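Local coordinates for protein SAG family member (Sag19) (Eimeria tenella, PDB 6ZZB) that is of unknown molecular function but serves as a major surface antigen of the parasite and probably shares the CAP protein fold, at residues 55-60 and 181-186; 144-149 and 227-232; 85-90 and 211-216; 78-83 and 190-195. All coordinates share one frame; numbering follows the deposited sequence.

Interaction 1. Residues 55-60 and 181-186; sequences AIINKL and AFLLSE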
loop_
_atom_site.group_PDB
_atom_site.type_symbol
_atom_site.label_atom_id
_atom_site.label_comp_id
_atom_site.label_asym_id
_atom_site.label_seq_id
_atom_site.Cartn_x
_atom_site.Cartn_y
_atom_site.Cartn_z
ATOM N N ALA A 55 12.758 -2.814 5.710
ATOM C CA ALA A 55 13.114 -2.993 7.141
ATOM C C ALA A 55 11.888 -2.728 8.013
ATOM O O ALA A 55 11.603 -3.567 8.888
ATOM C CB ALA A 55 14.263 -2.104 7.540
ATOM N N ILE A 56 11.218 -1.594 7.821
ATOM C CA ILE A 56 10.045 -1.266 8.688
ATOM C C ILE A 56 8.922 -2.263 8.395
ATOM O O ILE A 56 8.271 -2.731 9.350
ATOM C CB ILE A 56 9.602 0.201 8.566
ATOM C CG1 ILE A 56 8.474 0.519 9.560
ATOM C CG2 ILE A 56 9.163 0.591 7.166
ATOM C CD1 ILE A 56 8.802 0.192 10.984
ATOM N N ILE A 57 8.679 -2.639 7.147
ATOM C CA ILE A 57 7.608 -3.611 6.826
ATOM C C ILE A 57 7.895 -4.913 7.570
ATOM O O ILE A 57 6.991 -5.487 8.204
ATOM C CB ILE A 57 7.469 -3.809 5.307
ATOM C CG1 ILE A 57 6.946 -2.521 4.656
ATOM C CG2 ILE A 57 6.576 -4.990 5.023
ATOM C CD1 ILE A 57 7.002 -2.504 3.149
ATOM N N ASN A 58 9.131 -5.400 7.489
ATOM C CA ASN A 58 9.455 -6.710 8.101
ATOM C C ASN A 58 9.511 -6.605 9.632
ATOM O O ASN A 58 9.151 -7.636 10.254
ATOM C CB ASN A 58 10.732 -7.269 7.490
ATOM C CG ASN A 58 10.466 -7.902 6.149
ATOM O OD1 ASN A 58 9.394 -8.447 5.897
ATOM N ND2 ASN A 58 11.456 -7.885 5.267
ATOM N N LYS A 59 9.847 -5.443 10.180
ATOM C CA LYS A 59 9.784 -5.216 11.651
ATOM C C LYS A 59 8.323 -5.370 12.088
ATOM O O LYS A 59 8.019 -6.154 13.017
ATOM C CB LYS A 59 10.353 -3.852 12.020
ATOM C CG LYS A 59 10.248 -3.524 13.502
ATOM C CD LYS A 59 11.214 -2.462 13.944
ATOM C CE LYS A 59 10.836 -1.851 15.277
ATOM N NZ LYS A 59 9.817 -0.790 15.099
ATOM N N LEU A 60 7.402 -4.727 11.382
ATOM C CA LEU A 60 5.962 -4.776 11.751
ATOM C C LEU A 60 5.408 -6.201 11.608
ATOM O O LEU A 60 4.534 -6.583 12.409
ATOM C CB LEU A 60 5.179 -3.762 10.910
ATOM C CG LEU A 60 5.523 -2.304 11.188
ATOM C CD1 LEU A 60 4.906 -1.381 10.157
ATOM C CD2 LEU A 60 5.048 -1.881 12.570
ATOM N N ALA A 181 -3.909 -4.214 6.315
ATOM C CA ALA A 181 -4.285 -5.534 5.760
ATOM C C ALA A 181 -3.204 -6.017 4.799
ATOM O O ALA A 181 -2.811 -7.168 4.900
ATOM C CB ALA A 181 -5.645 -5.449 5.134
ATOM N N PHE A 182 -2.681 -5.137 3.954
ATOM C CA PHE A 182 -1.620 -5.567 3.008
ATOM C C PHE A 182 -0.335 -5.828 3.773
ATOM O O PHE A 182 0.342 -6.834 3.523
ATOM C CB PHE A 182 -1.378 -4.513 1.932
ATOM C CG PHE A 182 -2.400 -4.519 0.851
ATOM C CD1 PHE A 182 -2.241 -5.344 -0.253
ATOM C CD2 PHE A 182 -3.535 -3.736 0.937
ATOM C CE1 PHE A 182 -3.183 -5.352 -1.260
ATOM C CE2 PHE A 182 -4.492 -3.765 -0.065
ATOM C CZ PHE A 182 -4.332 -4.607 -1.150
ATOM N N LEU A 183 0.025 -4.957 4.694
ATOM C CA LEU A 183 1.283 -5.086 5.452
ATOM C C LEU A 183 1.315 -6.424 6.190
ATOM O O LEU A 183 2.404 -7.013 6.310
ATOM C CB LEU A 183 1.439 -3.957 6.468
ATOM C CG LEU A 183 1.825 -2.607 5.888
ATOM C CD1 LEU A 183 1.570 -1.497 6.882
ATOM C CD2 LEU A 183 3.288 -2.611 5.471
ATOM N N LEU A 184 0.192 -6.821 6.754
ATOM C CA LEU A 184 0.111 -8.006 7.651
ATOM C C LEU A 184 -0.534 -9.189 6.948
ATOM O O LEU A 184 -0.952 -10.151 7.662
ATOM C CB LEU A 184 -0.684 -7.623 8.899
ATOM C CG LEU A 184 -0.045 -6.544 9.750
ATOM C CD1 LEU A 184 -0.859 -6.365 11.021
ATOM C CD2 LEU A 184 1.390 -6.853 10.115
ATOM N N SER A 185 -0.630 -9.182 5.635
ATOM C CA SER A 185 -1.280 -10.275 4.874
ATOM C C SER A 185 -0.369 -11.519 4.864
ATOM O O SER A 185 0.820 -11.403 4.546
ATOM C CB SER A 185 -1.568 -9.828 3.480
ATOM O OG SER A 185 -2.058 -10.911 2.700
ATOM N N GLU A 186 -0.940 -12.673 5.208
ATOM C CA GLU A 186 -0.322 -13.999 4.961
ATOM C C GLU A 186 -0.178 -14.236 3.457
ATOM O O GLU A 186 0.694 -14.978 3.087
ATOM C CB GLU A 186 -1.178 -15.098 5.604
ATOM C CG GLU A 186 -0.847 -15.332 7.058
ATOM C CD GLU A 186 0.223 -16.383 7.290
ATOM O OE1 GLU A 186 0.898 -16.789 6.308
ATOM O OE2 GLU A 186 0.371 -16.807 8.451
#

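Interaction 2. Residues 144-149 and 227-232; sequences ATYTAG and NALWGL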
loop_
_atom_site.group_PDB
_atom_site.type_symbol
_atom_site.label_atom_id
_atom_site.label_comp_id
_atom_site.label_asym_id
_atom_site.label_seq_id
_atom_site.Cartn_x
_atom_site.Cartn_y
_atom_site.Cartn_z
ATOM N N ALA A 144 3.224 5.266 10.759
ATOM C CA ALA A 144 2.033 6.076 11.036
ATOM C C ALA A 144 0.816 5.357 10.452
ATOM O O ALA A 144 -0.250 5.365 11.101
ATOM C CB ALA A 144 2.168 7.467 10.496
ATOM N N THR A 145 0.895 4.791 9.239
ATOM C CA THR A 145 -0.291 4.130 8.652
ATOM C C THR A 145 -0.599 2.891 9.463
ATOM O O THR A 145 -1.798 2.545 9.622
ATOM C CB THR A 145 -0.111 3.846 7.148
ATOM O OG1 THR A 145 -1.403 3.750 6.544
ATOM C CG2 THR A 145 0.686 2.607 6.835
ATOM N N TYR A 146 0.405 2.199 9.948
ATOM C CA TYR A 146 0.212 0.976 10.731
ATOM C C TYR A 146 -0.560 1.328 12.004
ATOM O O TYR A 146 -1.576 0.665 12.313
ATOM C CB TYR A 146 1.564 0.334 11.052
ATOM C CG TYR A 146 1.425 -0.906 11.884
ATOM C CD1 TYR A 146 1.228 -2.150 11.301
ATOM C CD2 TYR A 146 1.440 -0.825 13.261
ATOM C CE1 TYR A 146 1.100 -3.294 12.066
ATOM C CE2 TYR A 146 1.292 -1.965 14.042
ATOM C CZ TYR A 146 1.111 -3.196 13.440
ATOM O OH TYR A 146 0.966 -4.314 14.227
ATOM N N THR A 147 -0.101 2.325 12.739
ATOM C CA THR A 147 -0.726 2.659 14.044
ATOM C C THR A 147 -2.163 3.078 13.767
ATOM O O THR A 147 -3.106 2.558 14.430
ATOM C CB THR A 147 0.087 3.743 14.737
ATOM O OG1 THR A 147 1.346 3.137 15.044
ATOM C CG2 THR A 147 -0.615 4.260 15.986
ATOM N N ALA A 148 -2.378 3.998 12.850
ATOM C CA ALA A 148 -3.719 4.527 12.534
ATOM C C ALA A 148 -4.603 3.393 12.009
ATOM O O ALA A 148 -5.801 3.334 12.363
ATOM C CB ALA A 148 -3.661 5.687 11.587
ATOM N N GLY A 149 -4.086 2.532 11.153
ATOM C CA GLY A 149 -4.896 1.482 10.521
ATOM C C GLY A 149 -5.255 0.400 11.519
ATOM O O GLY A 149 -6.416 -0.041 11.483
ATOM N N ASN A 227 -5.894 -12.000 17.105
ATOM C CA ASN A 227 -5.736 -12.048 18.579
ATOM C C ASN A 227 -4.337 -11.569 18.956
ATOM O O ASN A 227 -4.226 -10.813 19.934
ATOM C CB ASN A 227 -6.011 -13.442 19.149
ATOM C CG ASN A 227 -7.470 -13.843 19.059
ATOM O OD1 ASN A 227 -7.793 -15.031 19.046
ATOM N ND2 ASN A 227 -8.366 -12.872 18.981
ATOM N N ALA A 228 -3.306 -11.953 18.192
ATOM C CA ALA A 228 -1.911 -11.555 18.485
ATOM C C ALA A 228 -1.752 -10.040 18.313
ATOM O O ALA A 228 -0.994 -9.426 19.064
ATOM C CB ALA A 228 -0.936 -12.323 17.617
ATOM N N LEU A 229 -2.450 -9.429 17.363
ATOM C CA LEU A 229 -2.328 -7.965 17.133
ATOM C C LEU A 229 -2.887 -7.193 18.326
ATOM O O LEU A 229 -2.362 -6.110 18.614
ATOM C CB LEU A 229 -3.029 -7.591 15.828
ATOM C CG LEU A 229 -2.327 -8.121 14.579
ATOM C CD1 LEU A 229 -3.133 -7.778 13.345
ATOM C CD2 LEU A 229 -0.901 -7.601 14.461
ATOM N N TRP A 230 -3.886 -7.733 19.026
ATOM C CA TRP A 230 -4.407 -7.095 20.257
ATOM C C TRP A 230 -3.362 -7.211 21.370
ATOM O O TRP A 230 -3.180 -6.218 22.111
ATOM C CB TRP A 230 -5.729 -7.730 20.655
ATOM C CG TRP A 230 -6.913 -7.238 19.883
ATOM C CD1 TRP A 230 -7.543 -7.871 18.859
ATOM C CD2 TRP A 230 -7.661 -6.028 20.126
ATOM N NE1 TRP A 230 -8.615 -7.142 18.430
ATOM C CE2 TRP A 230 -8.716 -6.008 19.198
ATOM C CE3 TRP A 230 -7.530 -4.972 21.038
ATOM C CZ2 TRP A 230 -9.660 -4.985 19.181
ATOM C CZ3 TRP A 230 -8.470 -3.968 21.022
ATOM C CH2 TRP A 230 -9.506 -3.982 20.104
ATOM N N GLY A 231 -2.695 -8.369 21.450
ATOM C CA GLY A 231 -1.623 -8.654 22.430
ATOM C C GLY A 231 -0.542 -7.581 22.431
ATOM O O GLY A 231 -0.069 -7.229 23.521
ATOM N N LEU A 232 -0.170 -7.059 21.257
ATOM C CA LEU A 232 0.978 -6.122 21.085
ATOM C C LEU A 232 0.753 -4.854 21.920
ATOM O O LEU A 232 1.629 -4.504 22.719
ATOM C CB LEU A 232 1.151 -5.772 19.602
ATOM C CG LEU A 232 1.484 -6.937 18.673
ATOM C CD1 LEU A 232 1.683 -6.437 17.250
ATOM C CD2 LEU A 232 2.716 -7.698 19.150
#

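Interaction 3. Residues 85-90 and 211-216; sequences KAIKIE and IDPLRK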
loop_
_atom_site.group_PDB
_atom_site.type_symbol
_atom_site.label_atom_id
_atom_site.label_comp_id
_atom_site.label_asym_id
_atom_site.label_seq_id
_atom_site.Cartn_x
_atom_site.Cartn_y
_atom_site.Cartn_z
ATOM N N LYS A 85 -1.048 -8.396 -14.216
ATOM C CA LYS A 85 -1.664 -8.985 -15.434
ATOM C C LYS A 85 -2.623 -10.110 -15.041
ATOM O O LYS A 85 -3.718 -10.225 -15.627
ATOM C CB LYS A 85 -0.567 -9.482 -16.367
ATOM C CG LYS A 85 -1.092 -10.098 -17.655
ATOM C CD LYS A 85 0.026 -10.591 -18.534
ATOM C CE LYS A 85 -0.499 -11.361 -19.734
ATOM N NZ LYS A 85 -1.288 -10.492 -20.635
ATOM N N ALA A 86 -2.282 -10.885 -14.019
ATOM C CA ALA A 86 -3.116 -12.009 -13.528
ATOM C C ALA A 86 -4.449 -11.524 -12.959
ATOM O O ALA A 86 -5.416 -12.308 -12.958
ATOM C CB ALA A 86 -2.352 -12.805 -12.514
ATOM N N ILE A 87 -4.523 -10.282 -12.480
ATOM C CA ILE A 87 -5.792 -9.727 -11.939
ATOM C C ILE A 87 -6.320 -8.705 -12.941
ATOM O O ILE A 87 -7.104 -7.831 -12.504
ATOM C CB ILE A 87 -5.657 -9.178 -10.504
ATOM C CG1 ILE A 87 -4.593 -8.086 -10.389
ATOM C CG2 ILE A 87 -5.394 -10.329 -9.550
ATOM C CD1 ILE A 87 -4.626 -7.302 -9.096
ATOM N N LYS A 88 -5.875 -8.781 -14.191
ATOM C CA LYS A 88 -6.483 -8.043 -15.331
ATOM C C LYS A 88 -6.194 -6.548 -15.200
ATOM O O LYS A 88 -7.022 -5.725 -15.628
ATOM C CB LYS A 88 -7.990 -8.333 -15.372
ATOM C CG LYS A 88 -8.355 -9.800 -15.590
ATOM C CD LYS A 88 -7.735 -10.410 -16.839
ATOM C CE LYS A 88 -8.633 -10.327 -18.057
ATOM N NZ LYS A 88 -8.115 -11.151 -19.173
ATOM N N ILE A 89 -5.032 -6.191 -14.679
ATOM C CA ILE A 89 -4.559 -4.771 -14.641
ATOM C C ILE A 89 -3.345 -4.641 -15.547
ATOM O O ILE A 89 -2.298 -5.237 -15.251
ATOM C CB ILE A 89 -4.278 -4.319 -13.187
ATOM C CG1 ILE A 89 -5.553 -4.382 -12.354
ATOM C CG2 ILE A 89 -3.633 -2.943 -13.171
ATOM C CD1 ILE A 89 -5.372 -4.139 -10.874
ATOM N N GLU A 90 -3.501 -3.936 -16.670
ATOM C CA GLU A 90 -2.451 -3.835 -17.703
ATOM C C GLU A 90 -2.228 -2.390 -18.130
ATOM O O GLU A 90 -1.454 -2.150 -19.057
ATOM C CB GLU A 90 -2.809 -4.714 -18.902
ATOM C CG GLU A 90 -2.884 -6.180 -18.524
ATOM C CD GLU A 90 -2.747 -7.143 -19.692
ATOM O OE1 GLU A 90 -3.799 -7.619 -20.148
ATOM O OE2 GLU A 90 -1.584 -7.429 -20.123
ATOM N N ILE A 211 2.918 -8.992 -3.578
ATOM C CA ILE A 211 2.630 -10.253 -4.292
ATOM C C ILE A 211 2.476 -11.300 -3.204
ATOM O O ILE A 211 3.429 -11.488 -2.446
ATOM C CB ILE A 211 3.753 -10.590 -5.283
ATOM C CG1 ILE A 211 4.018 -9.445 -6.256
ATOM C CG2 ILE A 211 3.447 -11.913 -5.996
ATOM C CD1 ILE A 211 5.102 -9.758 -7.267
ATOM N N ASP A 212 1.299 -11.946 -3.085
ATOM C CA ASP A 212 0.096 -11.802 -3.877
ATOM C C ASP A 212 -0.796 -10.742 -3.260
ATOM O O ASP A 212 -0.797 -10.597 -2.046
ATOM C CB ASP A 212 -0.685 -13.121 -3.886
ATOM C CG ASP A 212 0.052 -14.210 -4.630
ATOM O OD1 ASP A 212 0.530 -13.936 -5.739
ATOM O OD2 ASP A 212 0.095 -15.329 -4.086
ATOM N N PRO A 213 -1.529 -9.955 -4.056
ATOM C CA PRO A 213 -2.381 -8.910 -3.511
ATOM C C PRO A 213 -3.614 -9.446 -2.795
ATOM O O PRO A 213 -4.229 -10.404 -3.269
ATOM C CB PRO A 213 -2.803 -8.100 -4.743
ATOM C CG PRO A 213 -2.734 -9.099 -5.889
ATOM C CD PRO A 213 -1.553 -9.980 -5.527
ATOM N N LEU A 214 -4.034 -8.755 -1.747
ATOM C CA LEU A 214 -5.400 -8.938 -1.229
ATOM C C LEU A 214 -6.399 -8.549 -2.300
ATOM O O LEU A 214 -6.219 -7.526 -2.984
ATOM C CB LEU A 214 -5.646 -8.069 0.003
ATOM C CG LEU A 214 -4.997 -8.563 1.268
ATOM C CD1 LEU A 214 -5.138 -7.479 2.330
ATOM C CD2 LEU A 214 -5.630 -9.875 1.721
ATOM N N ARG A 215 -7.481 -9.310 -2.405
ATOM C CA ARG A 215 -8.577 -9.023 -3.349
ATOM C C ARG A 215 -9.912 -9.053 -2.605
ATOM O O ARG A 215 -9.976 -9.657 -1.545
ATOM C CB ARG A 215 -8.489 -10.018 -4.510
ATOM C CG ARG A 215 -7.165 -9.905 -5.255
ATOM C CD ARG A 215 -7.123 -10.789 -6.469
ATOM N NE ARG A 215 -8.144 -10.371 -7.429
ATOM C CZ ARG A 215 -8.646 -11.143 -8.381
ATOM N NH1 ARG A 215 -8.222 -12.389 -8.532
ATOM N NH2 ARG A 215 -9.566 -10.655 -9.192
ATOM N N LYS A 216 -10.925 -8.454 -3.204
ATOM C CA LYS A 216 -12.290 -8.419 -2.646
ATOM C C LYS A 216 -12.672 -9.840 -2.248
ATOM O O LYS A 216 -12.444 -10.787 -3.045
ATOM C CB LYS A 216 -13.268 -7.791 -3.634
ATOM C CG LYS A 216 -14.538 -7.271 -2.995
ATOM C CD LYS A 216 -15.573 -6.910 -4.009
ATOM C CE LYS A 216 -16.893 -6.546 -3.375
ATOM N NZ LYS A 216 -17.709 -5.774 -4.334
#

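Interaction 4. Residues 78-83 and 190-195; sequences TEVTES and KVSCAA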
loop_
_atom_site.group_PDB
_atom_site.type_symbol
_atom_site.label_atom_id
_atom_site.label_comp_id
_atom_site.label_asym_id
_atom_site.label_seq_id
_atom_site.Cartn_x
_atom_site.Cartn_y
_atom_site.Cartn_z
ATOM N N THR A 78 9.329 -7.053 -13.151
ATOM C CA THR A 78 8.707 -8.104 -13.991
ATOM C C THR A 78 7.617 -8.829 -13.202
ATOM O O THR A 78 6.581 -9.157 -13.734
ATOM C CB THR A 78 9.752 -9.120 -14.466
ATOM O OG1 THR A 78 10.809 -8.438 -15.147
ATOM C CG2 THR A 78 9.132 -10.124 -15.408
ATOM N N GLU A 79 7.901 -9.084 -11.934
ATOM C CA GLU A 79 6.981 -9.817 -11.048
ATOM C C GLU A 79 5.733 -8.984 -10.783
ATOM O O GLU A 79 4.643 -9.519 -10.812
ATOM C CB GLU A 79 7.695 -10.157 -9.749
ATOM C CG GLU A 79 8.815 -11.154 -9.919
ATOM C CD GLU A 79 9.465 -11.459 -8.592
ATOM O OE1 GLU A 79 10.071 -10.554 -7.979
ATOM O OE2 GLU A 79 9.437 -12.632 -8.204
ATOM N N VAL A 80 5.935 -7.689 -10.538
ATOM C CA VAL A 80 4.777 -6.795 -10.310
ATOM C C VAL A 80 3.909 -6.756 -11.565
ATOM O O VAL A 80 2.696 -6.911 -11.474
ATOM C CB VAL A 80 5.263 -5.396 -9.908
ATOM C CG1 VAL A 80 4.109 -4.420 -9.867
ATOM C CG2 VAL A 80 5.996 -5.450 -8.583
ATOM N N THR A 81 4.525 -6.594 -12.744
ATOM C CA THR A 81 3.743 -6.524 -13.997
ATOM C C THR A 81 2.940 -7.806 -14.182
ATOM O O THR A 81 1.772 -7.788 -14.539
ATOM C CB THR A 81 4.662 -6.273 -15.183
ATOM O OG1 THR A 81 5.307 -5.001 -15.012
ATOM C CG2 THR A 81 3.897 -6.349 -16.488
ATOM N N GLU A 82 3.569 -8.959 -13.944
ATOM C CA GLU A 82 2.876 -10.244 -14.177
ATOM C C GLU A 82 1.778 -10.500 -13.133
ATOM O O GLU A 82 0.697 -11.006 -13.467
ATOM C CB GLU A 82 3.948 -11.343 -14.147
ATOM C CG GLU A 82 3.538 -12.599 -14.840
ATOM C CD GLU A 82 3.258 -12.403 -16.331
ATOM O OE1 GLU A 82 2.318 -12.922 -16.750
ATOM O OE2 GLU A 82 3.978 -11.647 -17.027
ATOM N N SER A 83 2.037 -10.141 -11.875
ATOM C CA SER A 83 1.013 -10.248 -10.809
ATOM C C SER A 83 -0.214 -9.403 -11.177
ATOM O O SER A 83 -1.346 -9.875 -11.085
ATOM C CB SER A 83 1.601 -9.838 -9.504
ATOM O OG SER A 83 0.623 -9.842 -8.483
ATOM N N LYS A 190 6.221 -10.909 -1.248
ATOM C CA LYS A 190 7.190 -9.954 -1.825
ATOM C C LYS A 190 6.522 -8.589 -1.910
ATOM O O LYS A 190 5.274 -8.551 -1.948
ATOM C CB LYS A 190 7.623 -10.394 -3.228
ATOM C CG LYS A 190 8.079 -11.843 -3.324
ATOM C CD LYS A 190 8.687 -12.157 -4.653
ATOM C CE LYS A 190 8.950 -13.635 -4.818
ATOM N NZ LYS A 190 9.865 -13.858 -5.945
ATOM N N VAL A 191 7.337 -7.559 -1.992
ATOM C CA VAL A 191 6.821 -6.173 -2.087
ATOM C C VAL A 191 7.737 -5.328 -2.954
ATOM O O VAL A 191 8.947 -5.506 -2.938
ATOM C CB VAL A 191 6.604 -5.589 -0.685
ATOM C CG1 VAL A 191 7.906 -5.430 0.082
ATOM C CG2 VAL A 191 5.848 -4.259 -0.719
ATOM N N SER A 192 7.136 -4.438 -3.735
ATOM C CA SER A 192 7.847 -3.391 -4.481
ATOM C C SER A 192 7.247 -2.039 -4.121
ATOM O O SER A 192 6.038 -1.874 -4.323
ATOM C CB SER A 192 7.750 -3.643 -5.951
ATOM O OG SER A 192 8.435 -2.614 -6.664
ATOM N N CYS A 193 8.057 -1.126 -3.625
ATOM C CA CYS A 193 7.583 0.205 -3.207
ATOM C C CYS A 193 8.196 1.276 -4.097
ATOM O O CYS A 193 9.343 1.146 -4.539
ATOM C CB CYS A 193 7.989 0.508 -1.779
ATOM S SG CYS A 193 7.255 -0.590 -0.524
ATOM N N ALA A 194 7.453 2.345 -4.332
ATOM C CA ALA A 194 7.958 3.495 -5.078
ATOM C C ALA A 194 7.219 4.733 -4.627
ATOM O O ALA A 194 6.068 4.628 -4.142
ATOM C CB ALA A 194 7.801 3.289 -6.563
ATOM N N ALA A 195 7.823 5.889 -4.773
ATOM C CA ALA A 195 7.154 7.145 -4.396
ATOM C C ALA A 195 7.468 8.203 -5.427
ATOM O O ALA A 195 8.615 8.269 -5.921
ATOM C CB ALA A 195 7.594 7.614 -3.047
HETATM O O HOH W 1 11.902 -11.470 -6.484
#

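Interaction 1. Residues 55-60 and 181-186
Leu183, in the last turn of helix 175-183, directs its CB at helix 50-61 and meets Ile57 there. The touching branch is Leu183 CD2, which lies 3.7 Å from Ile57 CG1 and 4.1 Å from Ile57 CG2, so one methyl sits against the fork of the isoleucine. The two side chains run at about a right angle to each other, and the backbones come close as well, with Ile57 CA and Leu183 CA 6.6 Å apart. The other methyl of the leucine extends toward Leu60, with Leu183 CD1 and Leu60 CD1 separated by a looser 4.7 Å.

Leu184 is the first residue to leave helical geometry, and its CB does not point at the opposing helix. Its CG stands anti to the carbonyl carbon (chi1 -63°), and from there Leu184 CD2 reaches within 3.9 Å of Leu60 O, a methyl set against a backbone carbonyl. Ser185 then turns the chain away: its N makes a weak bond to Phe182 O, and its OG accepts from the backbone N of Lys187. Polar linkage at this helix end comes from Arg61, the residue that follows 55-60, whose NH1 bonds to both Leu183 O and Ser185 O. Ile57 and Leu60 also pack on Ile142 of helix 138-155.

No hydrogen bond joins the two segments themselves. Their direct contact is van der Waals in kind, methyl on aliphatic branch and methyl on carbonyl in a mostly buried site, while directional bonding to the end of helix 175-183 is supplied by the adjacent guanidinium of Arg61.

Interaction 2. Residues 144-149 and 227-232
Tyr146 carries this contact with a single atom: its OH lies 3.8 Å from Leu229 CD2 and 3.8 Å from Leu232 CD1. Both methyls lie ahead of the hydroxyl, beyond the end of the ring, and they are themselves in contact, with Leu229 CD2 and Leu232 CD1 4.0 Å apart.

The torsions account for the reach. Tyr146 has its CG anti to the backbone N (chi1 179°), which carries the phenol out from helix 138-155, although its CB does not point at the other segment. The two leucines share one conformation, CG anti to the carbonyl carbon and the chain extended at chi2; being three residues apart, both side chains come off the same side of the chain. Their approaches nonetheless differ, since Leu232 crosses the tyrosine at about a right angle and Leu229 meets it at a slant.

No hydrogen bond is formed between the segments, and the interface is small, 67 Å² in all. Leu184 fills in beside it, touching both Tyr146 and Leu229. Elsewhere on helix 138-155, Thr145 OG1 bonds to Asn176 and Asn179 of helix 175-183. This is a small, largely buried contact between helices 138-155 and 223-231, with Leu232 at its exposed edge, consistent with the alpha-beta-alpha layering of the CAP proteins.

Interaction 3. Residues 85-90 and 211-216
Ile87 touches Pro213 and Arg215 just beyond a cis peptide bond that does not precede proline: it joins Ile211 to Asp212, whose CA atoms are 3.0 Å apart, whereas Pro213 itself follows a trans bond. Across the contact Ile87 lays a methyl group over the flat face of the Arg215 guanidinium, and no hydrogen bond links the two segments. Ile87 CG2 stands 3.3 Å above the guanidinium plane and is displaced toward its rim, 3.5 Å from Arg215 NE and 3.6 Å from Arg215 CZ. The arginine bends at chi3 (63°), and the two side chains run past each other in opposite directions.

The rotamer of Ile87 is equally distinctive. Its CG1 is wedged between the backbone N and the carbonyl carbon (chi1 58°), which divides the work between the two branches: CG2 faces the arginine, while CD1 extends to the proline ring, with Ile87 CD1 and Pro213 CG 4.1 Å apart. Pro213 and Ile87 both also touch Pro124, so the apolar patch continues beyond the pair.

Asp212 OD2 is paired with Lys189, and further on Arg215 N bonds to Asp218 OD2. In 85-90, Lys85 NZ and Glu90 OE2 form a salt bridge of 3.1 Å, in which the ammonium meets the carboxylate oxygen from above its plane.

Lys88, with positive phi (70°), is the C-prime residue of a Schellman motif: its N bonds to Lys85 O, while Ile89 N reaches back to Leu84 O. The contact is thus the capped C-terminal end of helix 77-86, with the apolar residue just before C-prime packed against the loop that leaves strand 203-211.

Interaction 4. Residues 78-83 and 190-195
Glu79 and Lys190 meet with their side chains crossing at about a right angle, both extended beyond CG. The crossing brings Lys190 NZ onto Glu79 OE2 at 2.6 Å, a short salt bridge in which Glu79 OE2 receives the ammonium on its syn lone pair, on the side of the other carboxylate oxygen. The aliphatic part of the lysine lies close too, with Lys190 CE 3.6 Å from Glu79 OE2. A water accepts from Lys190 NZ at 3.2 Å and also sits beside Glu79 OE1, though so closely that the detail of that second link is doubtful. Glu79 OE1 is further bonded by the backbone N of Glu76; bonds to both oxygens, from Lys190 NZ and Glu76 N, would restrain the carboxylate's rotation.

One residue on in the helix and two in the strand, the character changes. Val80 and Ser192 direct their CB atoms at each other, and Val80 CG2, the branch anti to the carbonyl carbon, touches Ser192 CB at 3.6 Å. Val80 CA and Ser192 CA are 7.4 Å apart, and this pair lies deeper than the charged one.

Helix 77-86 thereby covers the first part of one face of strand 190-196, with Val80 also touching Tyr209 of strand 203-211; further along, Ala97 and Pro98 of helix 97-105 meet Ser192 and Ala194. On the strand's other face Val191 packs on Leu54, and Cys193, disulfide-bonded to Cys208, lies against Cys53 and Ile57, so helix 50-61 backs the sheet there.

From the N terminus the first partners of interactions 1, 4, 3 and 2 come in that order, at 55-60, 78-83, 85-90 and 144-149, and their second partners follow in the same order, at 181-186, 190-195, 211-216 and 227-232. Each contact closes a long loop, and every pair of loops crosses; none nests. Interactions 3 and 4 share helix 77-86 and are linked by a probable backbone bond between Ile211 N and Lys190 O. Interactions 1 and 2 meet through Leu184 and Tyr146 within the helical layer, with centres 11 Å apart. Interaction 1 also touches 4 at Cys193 and 3 at Leu214, tying helices to sheet and loop.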